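Local coordinates for myosin-I heavy chain (Dictyostelium discoideum, PDB 5EJQ), which is an actin-based class VII motor with ATPase activity, involved in early phagocytosis and adhesion, and represented here by the first MyTH4-FERM unit of its tail, at residues N22-K27 with E43-V48; E56-I61 with E98-E103; Y16-K21 with R139-Y144. The protein carries 3 engineered substitutions. One frame throughout, in Å; residues are numbered along the deposited sequence.

Interaction 1: residues N22-K27 with E43-V48. Engineered in segment 43-48: E43 (natural residue Lys). With GLU (glutamic acid), chain D.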
loop_
_atom_site.group_PDB
_atom_site.type_symbol
_atom_site.label_atom_id
_atom_site.label_comp_id
_atom_site.label_asym_id
_atom_site.label_seq_id
_atom_site.Cartn_x
_atom_site.Cartn_y
_atom_site.Cartn_z
ATOM N N ASN A 22 28.235 -19.166 18.467
ATOM C CA ASN A 22 28.316 -17.837 17.855
ATOM C C ASN A 22 28.573 -16.644 18.798
ATOM O O ASN A 22 28.973 -15.585 18.306
ATOM C CB ASN A 22 27.040 -17.579 17.020
ATOM C CG ASN A 22 26.798 -18.628 15.963
ATOM O OD1 ASN A 22 27.390 -18.604 14.899
ATOM N ND2 ASN A 22 25.966 -19.614 16.256
ATOM N N PHE A 23 28.343 -16.783 20.113
ATOM C CA PHE A 23 28.557 -15.638 21.005
ATOM C C PHE A 23 30.022 -15.235 21.099
ATOM O O PHE A 23 30.911 -16.083 21.044
ATOM C CB PHE A 23 27.930 -15.827 22.395
ATOM C CG PHE A 23 26.480 -15.405 22.569
ATOM C CD1 PHE A 23 25.542 -15.618 21.556
ATOM C CD2 PHE A 23 26.036 -14.871 23.774
ATOM C CE1 PHE A 23 24.203 -15.260 21.730
ATOM C CE2 PHE A 23 24.688 -14.524 23.949
ATOM C CZ PHE A 23 23.782 -14.724 22.932
ATOM N N ASN A 24 30.243 -13.916 21.188
ATOM C CA ASN A 24 31.515 -13.191 21.284
ATOM C C ASN A 24 32.020 -13.328 22.744
ATOM O O ASN A 24 32.302 -12.337 23.416
ATOM C CB ASN A 24 31.211 -11.727 20.889
ATOM C CG ASN A 24 32.331 -10.712 20.861
ATOM O OD1 ASN A 24 32.132 -9.552 21.270
ATOM N ND2 ASN A 24 33.483 -11.076 20.289
ATOM N N ILE A 25 32.122 -14.587 23.212
ATOM C CA ILE A 25 32.459 -15.026 24.571
ATOM C C ILE A 25 33.776 -14.412 25.088
ATOM O O ILE A 25 33.797 -13.917 26.219
ATOM C CB ILE A 25 32.419 -16.589 24.670
ATOM C CG1 ILE A 25 30.971 -17.108 24.413
ATOM C CG2 ILE A 25 32.924 -17.097 26.046
ATOM C CD1 ILE A 25 30.851 -18.428 23.663
ATOM N N GLU A 26 34.840 -14.393 24.262
ATOM C CA GLU A 26 36.138 -13.826 24.655
ATOM C C GLU A 26 36.067 -12.320 25.012
ATOM O O GLU A 26 36.753 -11.890 25.942
ATOM C CB GLU A 26 37.235 -14.108 23.596
ATOM C CG GLU A 26 36.948 -13.548 22.206
ATOM C CD GLU A 26 38.165 -13.206 21.370
ATOM O OE1 GLU A 26 38.436 -13.940 20.392
ATOM O OE2 GLU A 26 38.833 -12.189 21.675
ATOM N N LYS A 27 35.214 -11.542 24.306
ATOM C CA LYS A 27 35.080 -10.092 24.528
ATOM C C LYS A 27 34.013 -9.707 25.585
ATOM O O LYS A 27 33.950 -8.545 25.994
ATOM C CB LYS A 27 34.855 -9.343 23.203
ATOM C CG LYS A 27 35.969 -9.574 22.185
ATOM C CD LYS A 27 36.658 -8.285 21.758
ATOM C CE LYS A 27 38.007 -8.534 21.109
ATOM N NZ LYS A 27 37.888 -9.191 19.774
ATOM N N GLU A 43 29.359 -4.958 27.772
ATOM C CA GLU A 43 30.632 -4.269 27.480
ATOM C C GLU A 43 31.009 -4.379 25.989
ATOM O O GLU A 43 31.835 -3.614 25.493
ATOM C CB GLU A 43 31.778 -4.878 28.319
ATOM C CG GLU A 43 31.606 -4.791 29.833
ATOM C CD GLU A 43 32.060 -6.017 30.607
ATOM O OE1 GLU A 43 32.155 -7.111 30.001
ATOM O OE2 GLU A 43 32.284 -5.892 31.833
ATOM N N SER A 44 30.476 -5.382 25.308
ATOM C CA SER A 44 30.739 -5.604 23.889
ATOM C C SER A 44 29.486 -6.220 23.272
ATOM O O SER A 44 28.543 -6.529 23.997
ATOM C CB SER A 44 31.941 -6.533 23.707
ATOM O OG SER A 44 32.319 -6.618 22.342
ATOM N N SER A 45 29.479 -6.415 21.951
ATOM C CA SER A 45 28.354 -7.049 21.282
ATOM C C SER A 45 28.271 -8.536 21.664
ATOM O O SER A 45 29.287 -9.152 22.021
ATOM C CB SER A 45 28.503 -6.910 19.773
ATOM O OG SER A 45 29.725 -7.481 19.348
ATOM N N LEU A 46 27.054 -9.097 21.594
ATOM C CA LEU A 46 26.807 -10.512 21.853
ATOM C C LEU A 46 27.391 -11.355 20.731
ATOM O O LEU A 46 27.897 -12.430 21.006
ATOM C CB LEU A 46 25.301 -10.818 21.964
ATOM C CG LEU A 46 24.552 -10.259 23.179
ATOM C CD1 LEU A 46 23.186 -10.894 23.264
ATOM C CD2 LEU A 46 25.343 -10.493 24.495
ATOM N N LEU A 47 27.307 -10.870 19.472
ATOM C CA LEU A 47 27.822 -11.595 18.299
ATOM C C LEU A 47 29.080 -10.925 17.751
ATOM O O LEU A 47 29.419 -9.829 18.193
ATOM C CB LEU A 47 26.730 -11.736 17.203
ATOM C CG LEU A 47 25.371 -12.385 17.620
ATOM C CD1 LEU A 47 24.497 -12.635 16.399
ATOM C CD2 LEU A 47 25.569 -13.708 18.373
ATOM N N VAL A 48 29.770 -11.573 16.793
ATOM C CA VAL A 48 30.999 -11.020 16.212
ATOM C C VAL A 48 30.695 -10.213 14.960
ATOM O O VAL A 48 30.155 -10.746 13.994
ATOM C CB VAL A 48 32.095 -12.094 15.954
ATOM C CG1 VAL A 48 33.440 -11.431 15.660
ATOM C CG2 VAL A 48 32.225 -13.051 17.139
HETATM N N GLU D . 23.866 -21.768 11.817
HETATM C CA GLU D . 24.239 -20.944 12.963
HETATM C C GLU D . 25.512 -20.110 12.708
HETATM O O GLU D . 26.596 -20.692 12.485
HETATM C CB GLU D . 24.329 -21.763 14.274
HETATM C CG GLU D . 25.065 -23.093 14.206
HETATM C CD GLU D . 25.056 -23.950 15.463
HETATM O OE1 GLU D . 25.792 -24.963 15.490
HETATM O OE2 GLU D . 24.290 -23.642 16.404
HETATM O OXT GLU D . 25.407 -18.863 12.698
HETATM O O HOH W 1 28.780 -14.172 16.018
#
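F23 lays its side chain alongside that of L46 and against the end of L47, just where the chain leaves helix 15-22. CB of F23 is 3.7 Å from the carbonyl oxygen O of L46, and the next atom, CG, stays close to the same oxygen. Along the ring, CD1 meets the methyl CD2 of L47 at 3.7 Å, an approach oblique to the ring plane, and CE1 keeps to that methyl too. On the ring's other flank CE2 lies near both methyls of L46, and the tip, CZ, reaches L46 CD1 at 3.9 Å, while CB of L46 sits over the rim of one ring face. Two loop segments pair here without forming a sheet, in the MyTH4 part of this MyTH4-FERM unit; N24 is the centre of an inverse gamma turn. Its backbone N gives L46 O a nearly straight hydrogen bond (2.8 Å, 173°), tilted from the carbonyl plane, and CA of F23 adds a CH...O contact to the same oxygen. With CG anti to the backbone N (chi1 -179°), the N24 side chain crosses that of V48 at about a right angle, N24 CB 4.1 Å from V48 CG2. S45 OG donates a short hydrogen bond to L47 O, 2.6 Å, which ties the second segment to itself. A water accepts from V48 N and donates to N22 O, bridging the segments beyond the N24 bond.

Interaction 2: residues E56-I61 with E98-E103. Engineered in segment 56-61: E56 (natural residue Lys).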
loop_
_atom_site.group_PDB
_atom_site.type_symbol
_atom_site.label_atom_id
_atom_site.label_comp_id
_atom_site.label_asym_id
_atom_site.label_seq_id
_atom_site.Cartn_x
_atom_site.Cartn_y
_atom_site.Cartn_z
ATOM N N GLU A 56 30.005 -1.262 18.330
ATOM C CA GLU A 56 29.630 -0.111 19.147
ATOM C C GLU A 56 28.099 0.114 19.094
ATOM O O GLU A 56 27.475 0.277 20.137
ATOM C CB GLU A 56 30.379 1.137 18.669
ATOM C CG GLU A 56 30.426 2.234 19.715
ATOM C CD GLU A 56 31.227 1.866 20.950
ATOM O OE1 GLU A 56 32.424 1.516 20.810
ATOM O OE2 GLU A 56 30.648 1.912 22.058
ATOM N N VAL A 57 27.510 0.103 17.880
ATOM C CA VAL A 57 26.052 0.233 17.675
ATOM C C VAL A 57 25.294 -0.902 18.423
ATOM O O VAL A 57 24.258 -0.644 19.024
ATOM C CB VAL A 57 25.645 0.316 16.175
ATOM C CG1 VAL A 57 24.122 0.403 16.029
ATOM C CG2 VAL A 57 26.297 1.517 15.496
ATOM N N ALA A 58 25.830 -2.126 18.413
ATOM C CA ALA A 58 25.224 -3.251 19.124
ATOM C C ALA A 58 25.163 -2.964 20.640
ATOM O O ALA A 58 24.130 -3.223 21.261
ATOM C CB ALA A 58 26.006 -4.521 18.867
ATOM N N VAL A 59 26.243 -2.372 21.220
ATOM C CA VAL A 59 26.288 -2.011 22.656
ATOM C C VAL A 59 25.230 -0.933 22.945
ATOM O O VAL A 59 24.561 -0.990 23.973
ATOM C CB VAL A 59 27.718 -1.580 23.104
ATOM C CG1 VAL A 59 27.724 -1.002 24.517
ATOM C CG2 VAL A 59 28.690 -2.744 22.994
ATOM N N GLU A 60 25.079 0.027 22.015
ATOM C CA GLU A 60 24.096 1.110 22.071
ATOM C C GLU A 60 22.667 0.535 22.010
ATOM O O GLU A 60 21.798 0.994 22.725
ATOM C CB GLU A 60 24.334 2.033 20.886
ATOM C CG GLU A 60 23.993 3.491 21.134
ATOM C CD GLU A 60 24.367 4.420 19.989
ATOM O OE1 GLU A 60 25.248 4.061 19.170
ATOM O OE2 GLU A 60 23.765 5.517 19.914
ATOM N N ILE A 61 22.434 -0.459 21.140
ATOM C CA ILE A 61 21.148 -1.144 20.995
ATOM C C ILE A 61 20.737 -1.774 22.320
ATOM O O ILE A 61 19.576 -1.651 22.704
ATOM C CB ILE A 61 21.158 -2.141 19.805
ATOM C CG1 ILE A 61 20.996 -1.365 18.463
ATOM C CG2 ILE A 61 20.054 -3.243 19.951
ATOM C CD1 ILE A 61 21.381 -2.258 17.154
ATOM N N GLU A 98 21.431 -5.637 7.536
ATOM C CA GLU A 98 21.126 -7.068 7.664
ATOM C C GLU A 98 22.058 -7.807 8.618
ATOM O O GLU A 98 21.596 -8.681 9.346
ATOM C CB GLU A 98 21.142 -7.767 6.300
ATOM C CG GLU A 98 20.048 -7.297 5.360
ATOM C CD GLU A 98 19.627 -8.263 4.267
ATOM O OE1 GLU A 98 19.958 -9.469 4.359
ATOM O OE2 GLU A 98 18.923 -7.811 3.334
ATOM N N SER A 99 23.363 -7.456 8.625
ATOM C CA SER A 99 24.379 -8.116 9.459
ATOM C C SER A 99 24.221 -7.807 10.959
ATOM O O SER A 99 24.885 -8.430 11.796
ATOM C CB SER A 99 25.790 -7.775 8.964
ATOM O OG SER A 99 26.139 -6.422 9.230
ATOM N N LEU A 100 23.334 -6.857 11.295
ATOM C CA LEU A 100 23.053 -6.459 12.666
ATOM C C LEU A 100 21.745 -7.092 13.237
ATOM O O LEU A 100 21.479 -6.996 14.436
ATOM C CB LEU A 100 22.993 -4.931 12.685
ATOM C CG LEU A 100 23.120 -4.174 14.027
ATOM C CD1 LEU A 100 24.285 -4.713 14.900
ATOM C CD2 LEU A 100 23.274 -2.674 13.765
ATOM N N ARG A 101 20.960 -7.766 12.381
ATOM C CA ARG A 101 19.665 -8.371 12.736
ATOM C C ARG A 101 19.745 -9.498 13.729
ATOM O O ARG A 101 18.961 -9.513 14.673
ATOM C CB ARG A 101 18.923 -8.829 11.472
ATOM C CG ARG A 101 18.513 -7.634 10.656
ATOM C CD ARG A 101 17.880 -8.067 9.376
ATOM N NE ARG A 101 17.554 -6.905 8.565
ATOM C CZ ARG A 101 17.090 -6.977 7.332
ATOM N NH1 ARG A 101 16.873 -8.155 6.769
ATOM N NH2 ARG A 101 16.857 -5.868 6.640
ATOM N N ASP A 102 20.667 -10.453 13.530
ATOM C CA ASP A 102 20.802 -11.550 14.477
ATOM C C ASP A 102 21.225 -11.068 15.867
ATOM O O ASP A 102 20.740 -11.608 16.851
ATOM C CB ASP A 102 21.725 -12.648 13.929
ATOM C CG ASP A 102 21.151 -13.365 12.714
ATOM O OD1 ASP A 102 19.941 -13.169 12.415
ATOM O OD2 ASP A 102 21.921 -14.071 12.027
ATOM N N GLU A 103 22.076 -10.025 15.934
ATOM C CA GLU A 103 22.540 -9.404 17.173
ATOM C C GLU A 103 21.323 -8.932 17.985
ATOM O O GLU A 103 21.242 -9.226 19.175
ATOM C CB GLU A 103 23.498 -8.219 16.863
ATOM C CG GLU A 103 23.867 -7.361 18.075
ATOM C CD GLU A 103 24.869 -7.965 19.053
ATOM O OE1 GLU A 103 25.839 -8.606 18.588
ATOM O OE2 GLU A 103 24.719 -7.744 20.279
#
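L100 touches both V57 and I61, one turn apart on helix 52-70, whereas E103 lies against A58. Early in the segment, S99 bonds through OG to Q54, close to the start of helix 52-70. L100 then points into the contact. Its CG stands anti to the backbone N (chi1 -162°), which carries the two methyls out toward the partner helix. CD2 does most of the touching, meeting CG1 of V57 at 3.9 Å where the two side chains cross at about a right angle. The same CD2 meets CD1 of I61, also at 3.9 Å, with these side chains reaching toward each other tip to tip. The other methyl, CD1, is 4.3 Å from CB of A58. R101 and D102 turn to other neighbours: R101 bonds to the carbonyls of G94 and L95, and D102 to T138.

E103 completes the contact through its carbon chain. CG is anti to the backbone N (chi1 171°) and the chain bends at chi2 (75°), bringing CD within 3.6 Å of A58 CB. Its carboxylate is buried but well supplied with donors: OE1 takes the backbone N of L47 and H49 NE2, OE2 the backbone N of L46 and Q107 NE2. With no hydrogen bond between the segments, this is side-chain packing of helix 52-70 against the start region of helix 101-111, with the E103 carboxylate bonded to the 43-48 loop, in the helical bundle of the MyTH4 domain.

Interaction 3: residues Y16-K21 with R139-Y144. With GLU (glutamic acid), chain D.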
loop_
_atom_site.group_PDB
_atom_site.type_symbol
_atom_site.label_atom_id
_atom_site.label_comp_id
_atom_site.label_asym_id
_atom_site.label_seq_id
_atom_site.Cartn_x
_atom_site.Cartn_y
_atom_site.Cartn_z
ATOM N N TYR A 16 21.004 -22.493 23.305
ATOM C CA TYR A 16 22.298 -22.745 23.954
ATOM C C TYR A 16 23.355 -23.208 22.946
ATOM O O TYR A 16 24.491 -22.752 23.030
ATOM C CB TYR A 16 22.161 -23.759 25.111
ATOM C CG TYR A 16 23.484 -24.201 25.703
ATOM C CD1 TYR A 16 24.124 -23.441 26.679
ATOM C CD2 TYR A 16 24.095 -25.384 25.290
ATOM C CE1 TYR A 16 25.344 -23.843 27.226
ATOM C CE2 TYR A 16 25.310 -25.801 25.839
ATOM C CZ TYR A 16 25.933 -25.023 26.803
ATOM O OH TYR A 16 27.136 -25.417 27.344
ATOM N N ASP A 17 22.982 -24.083 21.990
ATOM C CA ASP A 17 23.891 -24.555 20.930
ATOM C C ASP A 17 24.280 -23.410 20.014
ATOM O O ASP A 17 25.470 -23.251 19.730
ATOM C CB ASP A 17 23.264 -25.690 20.117
ATOM C CG ASP A 17 22.990 -26.935 20.937
ATOM O OD1 ASP A 17 23.651 -27.115 21.981
ATOM O OD2 ASP A 17 22.132 -27.739 20.521
ATOM N N TYR A 18 23.289 -22.574 19.585
ATOM C CA TYR A 18 23.590 -21.415 18.741
ATOM C C TYR A 18 24.516 -20.480 19.496
ATOM O O TYR A 18 25.488 -20.030 18.917
ATOM C CB TYR A 18 22.315 -20.649 18.308
ATOM C CG TYR A 18 22.637 -19.393 17.526
ATOM C CD1 TYR A 18 22.936 -18.197 18.179
ATOM C CD2 TYR A 18 22.635 -19.394 16.131
ATOM C CE1 TYR A 18 23.327 -17.068 17.472
ATOM C CE2 TYR A 18 22.987 -18.255 15.409
ATOM C CZ TYR A 18 23.339 -17.096 16.087
ATOM O OH TYR A 18 23.668 -15.962 15.402
ATOM N N ALA A 19 24.175 -20.145 20.765
ATOM C CA ALA A 19 24.913 -19.195 21.606
ATOM C C ALA A 19 26.339 -19.636 21.938
ATOM O O ALA A 19 27.264 -18.833 21.819
ATOM C CB ALA A 19 24.131 -18.880 22.868
ATOM N N ASN A 20 26.528 -20.914 22.292
ATOM C CA ASN A 20 27.850 -21.468 22.590
ATOM C C ASN A 20 28.776 -21.352 21.376
ATOM O O ASN A 20 29.943 -21.010 21.536
ATOM C CB ASN A 20 27.738 -22.926 23.045
ATOM C CG ASN A 20 28.527 -23.212 24.287
ATOM O OD1 ASN A 20 28.242 -22.677 25.368
ATOM N ND2 ASN A 20 29.550 -24.050 24.151
ATOM N N LYS A 21 28.234 -21.571 20.167
ATOM C CA LYS A 21 28.979 -21.487 18.914
ATOM C C LYS A 21 29.256 -20.072 18.431
ATOM O O LYS A 21 30.380 -19.813 17.997
ATOM C CB LYS A 21 28.275 -22.259 17.791
ATOM C CG LYS A 21 29.208 -22.587 16.636
ATOM C CD LYS A 21 28.468 -22.868 15.352
ATOM C CE LYS A 21 29.376 -23.119 14.169
ATOM N NZ LYS A 21 30.242 -24.324 14.348
ATOM N N ARG A 139 18.931 -16.575 7.897
ATOM C CA ARG A 139 18.721 -18.024 7.784
ATOM C C ARG A 139 19.535 -18.844 8.797
ATOM O O ARG A 139 19.121 -19.947 9.164
ATOM C CB ARG A 139 18.962 -18.507 6.330
ATOM C CG ARG A 139 20.441 -18.630 5.936
ATOM C CD ARG A 139 20.589 -19.471 4.684
ATOM N NE ARG A 139 21.993 -19.684 4.331
ATOM C CZ ARG A 139 22.677 -18.933 3.477
ATOM N NH1 ARG A 139 22.109 -17.885 2.903
ATOM N NH2 ARG A 139 23.942 -19.216 3.205
ATOM N N LYS A 140 20.651 -18.292 9.286
ATOM C CA LYS A 140 21.500 -18.967 10.276
ATOM C C LYS A 140 20.891 -18.939 11.694
ATOM O O LYS A 140 21.218 -19.788 12.500
ATOM C CB LYS A 140 22.919 -18.394 10.275
ATOM C CG LYS A 140 23.526 -18.206 8.881
ATOM C CD LYS A 140 24.250 -19.423 8.364
ATOM C CE LYS A 140 24.886 -19.119 7.032
ATOM N NZ LYS A 140 25.548 -20.316 6.463
ATOM N N LEU A 141 20.002 -17.993 11.998
ATOM C CA LEU A 141 19.386 -17.980 13.339
ATOM C C LEU A 141 17.872 -18.298 13.344
ATOM O O LEU A 141 17.375 -18.798 14.346
ATOM C CB LEU A 141 19.685 -16.624 14.025
ATOM C CG LEU A 141 18.988 -16.284 15.364
ATOM C CD1 LEU A 141 19.479 -17.159 16.492
ATOM C CD2 LEU A 141 19.156 -14.800 15.702
ATOM N N ILE A 142 17.133 -17.993 12.246
ATOM C CA ILE A 142 15.667 -18.093 12.172
ATOM C C ILE A 142 15.073 -19.411 12.773
ATOM O O ILE A 142 14.006 -19.326 13.381
ATOM C CB ILE A 142 15.087 -17.791 10.745
ATOM C CG1 ILE A 142 13.554 -17.493 10.816
ATOM C CG2 ILE A 142 15.434 -18.900 9.712
ATOM C CD1 ILE A 142 12.930 -16.769 9.620
ATOM N N LYS A 143 15.721 -20.593 12.610
ATOM C CA LYS A 143 15.143 -21.836 13.165
ATOM C C LYS A 143 15.394 -21.956 14.679
ATOM O O LYS A 143 14.564 -22.523 15.387
ATOM C CB LYS A 143 15.568 -23.103 12.393
ATOM C CG LYS A 143 14.975 -23.136 10.967
ATOM C CD LYS A 143 15.304 -24.412 10.184
ATOM C CE LYS A 143 14.289 -25.506 10.414
ATOM N NZ LYS A 143 14.809 -26.810 9.935
ATOM N N TYR A 144 16.516 -21.401 15.173
ATOM C CA TYR A 144 16.774 -21.381 16.621
ATOM C C TYR A 144 15.805 -20.419 17.280
ATOM O O TYR A 144 15.299 -20.732 18.344
ATOM C CB TYR A 144 18.213 -20.980 16.938
ATOM C CG TYR A 144 19.212 -22.033 16.529
ATOM C CD1 TYR A 144 19.789 -22.017 15.261
ATOM C CD2 TYR A 144 19.607 -23.033 17.418
ATOM C CE1 TYR A 144 20.731 -22.970 14.885
ATOM C CE2 TYR A 144 20.546 -23.992 17.052
ATOM C CZ TYR A 144 21.112 -23.948 15.785
ATOM O OH TYR A 144 22.025 -24.884 15.382
HETATM N N GLU D . 23.866 -21.768 11.817
HETATM C CA GLU D . 24.239 -20.944 12.963
HETATM C C GLU D . 25.512 -20.110 12.708
HETATM O O GLU D . 26.596 -20.692 12.485
HETATM C CB GLU D . 24.329 -21.763 14.274
HETATM C CG GLU D . 25.065 -23.093 14.206
HETATM C CD GLU D . 25.056 -23.950 15.463
HETATM O OE1 GLU D . 25.792 -24.963 15.490
HETATM O OE2 GLU D . 24.290 -23.642 16.404
HETATM O OXT GLU D . 25.407 -18.863 12.698
HETATM O O HOH W 2 21.630 -27.086 17.249
#
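Y18 fills the tight side of this contact, one face of its ring against L141 while its CB rests on the ring of Y144. CD1 of L141 stands 3.7 Å from the centroid of the Y18 ring, only 4° off the normal, a well-centred CH-pi contact; the two side chains cross at about a right angle. At the edge of the same ring, near its plane, comes K140 O, 3.7 Å from Y18 CE2. A second CH-pi contact runs from Y18 CB to one face of Y144, 3.8 Å from the ring centroid. The torsion of Y18, CG anti to the backbone N (chi1 176°), sends its ring past Y144 toward L141, and the two aromatic planes meet obliquely at 58°. Y18 also touches D102 and C106 of helix 101-111.

Looser is the side of D17: its CB is 4.4 Å from CE2 of Y144, and a water linked to Y144 OH makes only a weak bond to D17 OD2. A free glutamic acid fits closely beside both rings: its OE2 is 2.8 Å from Y144 OH, its CB 3.5 Å from Y18 CD2, and the methylene CD of K21 lies near its OE1. Together with N22, the residues D17, Y18, K21, K140 and Y144 form a pocket for this amino acid, between helix 15-22 and the turn leading into helix 142-154 of the MyTH4 bundle.

Interactions 1 and 2 are buried; interaction 3 is buried around its tyrosine and leucine but opens to polar groups at its outer side. E103 belongs to the surroundings of both of the first two, its carbon chain to the helix packing and its carboxylate to the loop, and A58 backs onto S45. The chemistry differs with place: a backbone bond and a bridging water pair the loops of interaction 1, apolar side chains meet in interaction 2, and aromatic faces dominate interaction 3. Interactions 1 and 3 share helix 15-22 and the bound glutamic acid, while D102 packs against L141, connecting interactions 2 and 3.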